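Local coordinates for protein 4-phosphoerythronate dehydrogenase (Lactobacillus jensenii, PDB 4PRK) that is a D-lactate dehydrogenase that probably interconverts pyruvate and D-lactate with NAD(H) as its redox cofactor, at residues V39-C45 with K64-I70; A162-S166 with P185-Y189. All blocks are in the same frame, centred on the assembly; numbering follows the deposited sequence.

Contact 1 (V39-C45 with K64-I70); sequences VDQVADC and KLADYGI
The Schellman motif that ends helix 60-67, with I70 N bonded to L65 O and G69 in the positive-phi position, presents Y68 and I70 to V39, D40, V42 and A43, in the loop leading into strand 47-50 of the smaller five-stranded parallel sheet. At the exposed side of the contact, D40 OD1 takes a short hydrogen bond from Y68 OH (2.6 Å) on the anti side of the carboxylate, 33° out of that group's plane, while the syn lone pair of the same D40 oxygen meets K64 NZ at 2.9 Å in a salt bridge. Carboxylate and phenol ring stand almost perpendicular, 87° apart, with OD1 lying at the ring edge. The lysine reaches this point by bending about its CG-CD bond (chi3 126°), which turns the ammonium group toward the loop. A43 lies over one face of the same ring, its CA above the centre and 4.0 Å from the Y68 centroid in a CH-pi contact. Deeper in, V42 CG1 lies 3.5 Å from I70 CD1 and 4.0 Å from L65 CD2, and the V39 and L65 side chains cross at about a right angle, CG1 4.1 Å from CD2. V42 also rests on F6 of strand 2-6, while D44 forms salt bridges with K2 and K28. The contact thus shows a polar clasp over an apolar layer: two donors converging on one oxygen should limit the rotation of both groups, and the nearby ammonium would be expected to favour the ionised form of D40.

Contact 2 (A162-S166 with P185-Y189); sequences AQIFS and PYLTY
Y186 CA lies against a turn of helix 155-167, 5.5 Å from Q163 CA with the CA atoms of A162 and S166 almost as near, where the helix passes the turn that precedes strand 188-189. Q163 CG comes down over one face of the tyrosine ring, displaced toward the rim and 3.7 Å from the Y186 centroid, a CH-pi contact; beyond it the glutamine chain runs on extended, and the rotation at chi3 leaves the amide plane 18° from that of the ring. On the opposite face P185 CB stands 4.1 Å above the Y186 ring, completing a sandwich. S166 OG arrives at the ring edge instead, 3.4 Å from Y186 CD1. That hydroxyl is folded back between its own backbone N and carbonyl carbon (chi1 59°), which lets S166 OG donate to A162 O one turn earlier, at 2.7 Å. The carbonyl also accepts S166 N, the two donors coming from opposite faces of its plane. Further along, A162 CB meets L187 CD2 at 4.0 Å, both side chains also lying on V172 of strand 171-175. The polar ends of Q163 and Y186 meet the second subunit: Y186 OH bonds to Q163 NE2 of that subunit and Q163 NE2 to its Y186 OH, a reciprocal pair across the interface. The whole belongs to a Rossmann fold: helix 155-167 makes the first beta-alpha-beta crossover, from strand 148-152 to 171-175, with a probable GxGxxG dinucleotide-binding pattern (G153, G155, G158) running from the turn into the helix start, and 188-189 is one of the sheet's two outermost strands within the chain.

Contact 1 flanks the five-stranded sheet and contact 2 the seven-stranded one; they have no element in common, lie on opposite sides of the chain's centre and are about 35 Å apart at their nearest atoms. Each is built round a tyrosine, which comes just after the end of a helix in contact 1 (Y68) and from the loop facing the helix in contact 2 (Y186). In contact 1 the phenol hydroxyl is spent within the chain, on a charged surface clasp that no other subunit touches, above buried aliphatic residues. Contact 2 has no hydrogen bond between its segments; it relies on ring faces and small side chains, and the Y186 hydroxyl and the Q163 amide nitrogen bond to the second subunit. Both are partly buried.

Contact 1 (V39-C45 with K64-I70)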
# COMPACT_ATOMS: atom_id res chain seq x y z
N VAL A 39 -1.68 -10.57 -49.23
CA VAL A 39 -3.03 -10.87 -48.76
C VAL A 39 -3.49 -12.32 -48.97
O VAL A 39 -4.24 -12.85 -48.17
CB VAL A 39 -4.07 -9.89 -49.30
CG1 VAL A 39 -5.46 -10.25 -48.82
CG2 VAL A 39 -3.72 -8.49 -48.84
N ASP A 40 -3.06 -12.93 -50.06
CA ASP A 40 -3.50 -14.27 -50.43
C ASP A 40 -3.01 -15.36 -49.47
O ASP A 40 -3.41 -16.51 -49.58
CB ASP A 40 -3.11 -14.60 -51.87
CG ASP A 40 -3.62 -13.58 -52.85
OD1 ASP A 40 -4.76 -13.11 -52.68
OD2 ASP A 40 -2.88 -13.25 -53.80
N GLN A 41 -2.09 -15.00 -48.58
CA GLN A 41 -1.65 -15.88 -47.49
C GLN A 41 -2.66 -16.00 -46.32
O GLN A 41 -2.53 -16.83 -45.42
CB GLN A 41 -0.30 -15.37 -47.01
CG GLN A 41 0.55 -14.90 -48.18
CD GLN A 41 2.02 -14.95 -47.90
OE1 GLN A 41 2.49 -15.73 -47.07
NE2 GLN A 41 2.78 -14.13 -48.63
N VAL A 42 -3.68 -15.17 -46.37
CA VAL A 42 -4.79 -15.20 -45.44
C VAL A 42 -5.78 -16.27 -45.81
O VAL A 42 -6.69 -16.58 -45.07
CB VAL A 42 -5.54 -13.86 -45.46
CG1 VAL A 42 -6.60 -13.83 -44.37
CG2 VAL A 42 -4.57 -12.71 -45.33
N ALA A 43 -5.58 -16.85 -46.98
CA ALA A 43 -6.58 -17.68 -47.62
C ALA A 43 -6.97 -18.86 -46.76
O ALA A 43 -8.14 -19.21 -46.70
CB ALA A 43 -6.07 -18.16 -48.97
N ASP A 44 -6.01 -19.45 -46.08
CA ASP A 44 -6.27 -20.62 -45.25
C ASP A 44 -6.46 -20.22 -43.79
O ASP A 44 -6.36 -21.04 -42.90
CB ASP A 44 -5.19 -21.68 -45.39
CG ASP A 44 -3.80 -21.15 -45.17
OD1 ASP A 44 -3.61 -19.93 -45.16
OD2 ASP A 44 -2.88 -21.97 -45.02
N CYS A 45 -6.81 -18.96 -43.58
CA CYS A 45 -6.85 -18.38 -42.26
C CYS A 45 -8.25 -18.00 -41.79
O CYS A 45 -9.05 -17.47 -42.55
CB CYS A 45 -5.94 -17.15 -42.21
SG CYS A 45 -4.19 -17.53 -42.05
N LYS A 64 -10.54 -8.81 -50.70
CA LYS A 64 -10.01 -10.16 -50.59
C LYS A 64 -10.09 -10.82 -49.20
O LYS A 64 -10.28 -12.04 -49.11
CB LYS A 64 -8.59 -10.19 -51.14
CG LYS A 64 -8.58 -9.98 -52.64
CD LYS A 64 -7.18 -9.78 -53.16
CE LYS A 64 -6.87 -10.76 -54.27
NZ LYS A 64 -5.40 -10.93 -54.41
N LEU A 65 -9.95 -10.05 -48.11
CA LEU A 65 -10.23 -10.58 -46.75
C LEU A 65 -11.69 -11.02 -46.65
O LEU A 65 -11.99 -12.12 -46.17
CB LEU A 65 -9.96 -9.55 -45.66
CG LEU A 65 -8.55 -9.00 -45.59
CD1 LEU A 65 -8.52 -7.87 -44.57
CD2 LEU A 65 -7.54 -10.10 -45.27
N ALA A 66 -12.57 -10.13 -47.09
CA ALA A 66 -14.00 -10.42 -47.20
C ALA A 66 -14.24 -11.63 -48.09
O ALA A 66 -15.01 -12.50 -47.72
CB ALA A 66 -14.74 -9.22 -47.74
N ASP A 67 -13.58 -11.70 -49.24
CA ASP A 67 -13.63 -12.90 -50.09
C ASP A 67 -13.18 -14.17 -49.34
O ASP A 67 -13.76 -15.24 -49.56
CB ASP A 67 -12.77 -12.73 -51.37
CG ASP A 67 -13.55 -12.15 -52.56
OD1 ASP A 67 -14.48 -11.33 -52.37
OD2 ASP A 67 -13.19 -12.52 -53.70
N TYR A 68 -12.18 -14.07 -48.45
CA TYR A 68 -11.69 -15.25 -47.72
C TYR A 68 -12.47 -15.55 -46.44
O TYR A 68 -12.02 -16.33 -45.62
CB TYR A 68 -10.20 -15.12 -47.41
CG TYR A 68 -9.32 -14.97 -48.63
CD1 TYR A 68 -9.50 -15.77 -49.77
CD2 TYR A 68 -8.29 -14.04 -48.64
CE1 TYR A 68 -8.69 -15.63 -50.88
CE2 TYR A 68 -7.48 -13.89 -49.74
CZ TYR A 68 -7.68 -14.68 -50.85
OH TYR A 68 -6.86 -14.51 -51.93
N GLY A 69 -13.64 -14.94 -46.27
CA GLY A 69 -14.50 -15.21 -45.12
C GLY A 69 -14.05 -14.54 -43.82
O GLY A 69 -14.65 -14.78 -42.76
N ILE A 70 -13.00 -13.71 -43.91
CA ILE A 70 -12.46 -13.03 -42.73
C ILE A 70 -13.50 -11.99 -42.31
O ILE A 70 -13.92 -11.17 -43.14
CB ILE A 70 -11.10 -12.31 -43.00
CG1 ILE A 70 -10.00 -13.28 -43.45
CG2 ILE A 70 -10.63 -11.58 -41.75
CD1 ILE A 70 -9.48 -14.21 -42.36

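Contact 2 (A162-S166 with P185-Y189)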
# COMPACT_ATOMS: atom_id res chain seq x y z
N ALA A 162 -0.64 7.03 -9.69
CA ALA A 162 -1.17 7.56 -8.45
C ALA A 162 -1.22 6.48 -7.34
O ALA A 162 -0.82 6.73 -6.19
CB ALA A 162 -2.55 8.13 -8.74
N GLN A 163 -1.66 5.29 -7.70
CA GLN A 163 -1.61 4.15 -6.77
C GLN A 163 -0.19 3.88 -6.26
O GLN A 163 0.04 3.72 -5.08
CB GLN A 163 -2.16 2.87 -7.46
CG GLN A 163 -3.63 3.03 -7.92
CD GLN A 163 -4.19 1.89 -8.77
OE1 GLN A 163 -4.89 2.11 -9.77
NE2 GLN A 163 -3.94 0.67 -8.35
N ILE A 164 0.78 3.86 -7.16
CA ILE A 164 2.17 3.57 -6.76
C ILE A 164 2.71 4.71 -5.91
O ILE A 164 3.20 4.48 -4.74
CB ILE A 164 3.07 3.32 -8.00
CG1 ILE A 164 2.61 2.06 -8.71
CG2 ILE A 164 4.59 3.29 -7.65
CD1 ILE A 164 3.19 1.96 -10.12
N PHE A 165 2.55 5.95 -6.39
CA PHE A 165 3.09 7.06 -5.58
C PHE A 165 2.44 7.16 -4.19
O PHE A 165 3.13 7.35 -3.19
CB PHE A 165 3.05 8.39 -6.34
CG PHE A 165 4.24 8.61 -7.24
CD1 PHE A 165 5.53 8.51 -6.75
CD2 PHE A 165 4.06 8.95 -8.54
CE1 PHE A 165 6.63 8.72 -7.57
CE2 PHE A 165 5.16 9.17 -9.37
CZ PHE A 165 6.45 9.04 -8.88
N SER A 166 1.13 7.01 -4.11
CA SER A 166 0.46 7.15 -2.79
C SER A 166 0.81 5.97 -1.91
O SER A 166 0.87 6.12 -0.73
CB SER A 166 -1.05 7.29 -2.93
OG SER A 166 -1.46 6.15 -3.59
N PRO A 185 -9.13 7.19 -3.51
CA PRO A 185 -8.26 6.76 -2.39
C PRO A 185 -6.81 7.11 -2.62
O PRO A 185 -6.03 7.12 -1.70
CB PRO A 185 -8.38 5.24 -2.42
CG PRO A 185 -9.61 4.94 -3.21
CD PRO A 185 -9.76 6.05 -4.20
N TYR A 186 -6.44 7.35 -3.87
CA TYR A 186 -5.05 7.56 -4.21
C TYR A 186 -4.68 8.98 -4.67
O TYR A 186 -3.51 9.31 -4.80
CB TYR A 186 -4.68 6.61 -5.31
CG TYR A 186 -5.03 5.19 -5.02
CD1 TYR A 186 -4.39 4.50 -3.98
CD2 TYR A 186 -5.97 4.51 -5.78
CE1 TYR A 186 -4.68 3.15 -3.71
CE2 TYR A 186 -6.27 3.16 -5.52
CZ TYR A 186 -5.62 2.48 -4.47
OH TYR A 186 -5.89 1.16 -4.12
N LEU A 187 -5.65 9.83 -4.94
CA LEU A 187 -5.33 11.18 -5.40
C LEU A 187 -6.43 12.12 -4.98
O LEU A 187 -7.43 11.65 -4.52
CB LEU A 187 -5.16 11.23 -6.91
CG LEU A 187 -6.33 10.82 -7.79
CD1 LEU A 187 -7.38 11.91 -7.94
CD2 LEU A 187 -5.81 10.41 -9.16
N THR A 188 -6.20 13.43 -5.11
CA THR A 188 -7.20 14.48 -4.83
C THR A 188 -7.29 15.32 -6.08
O THR A 188 -6.25 15.79 -6.61
CB THR A 188 -6.72 15.36 -3.72
OG1 THR A 188 -6.62 14.59 -2.50
CG2 THR A 188 -7.68 16.57 -3.51
N TYR A 189 -8.50 15.45 -6.63
CA TYR A 189 -8.68 16.31 -7.78
C TYR A 189 -8.45 17.80 -7.43
O TYR A 189 -8.69 18.22 -6.32
CB TYR A 189 -10.07 16.10 -8.34
CG TYR A 189 -10.30 14.78 -9.06
CD1 TYR A 189 -9.74 14.54 -10.30
CD2 TYR A 189 -11.17 13.85 -8.55
CE1 TYR A 189 -9.98 13.36 -10.98
CE2 TYR A 189 -11.42 12.67 -9.23
CZ TYR A 189 -10.81 12.45 -10.46
OH TYR A 189 -11.04 11.30 -11.14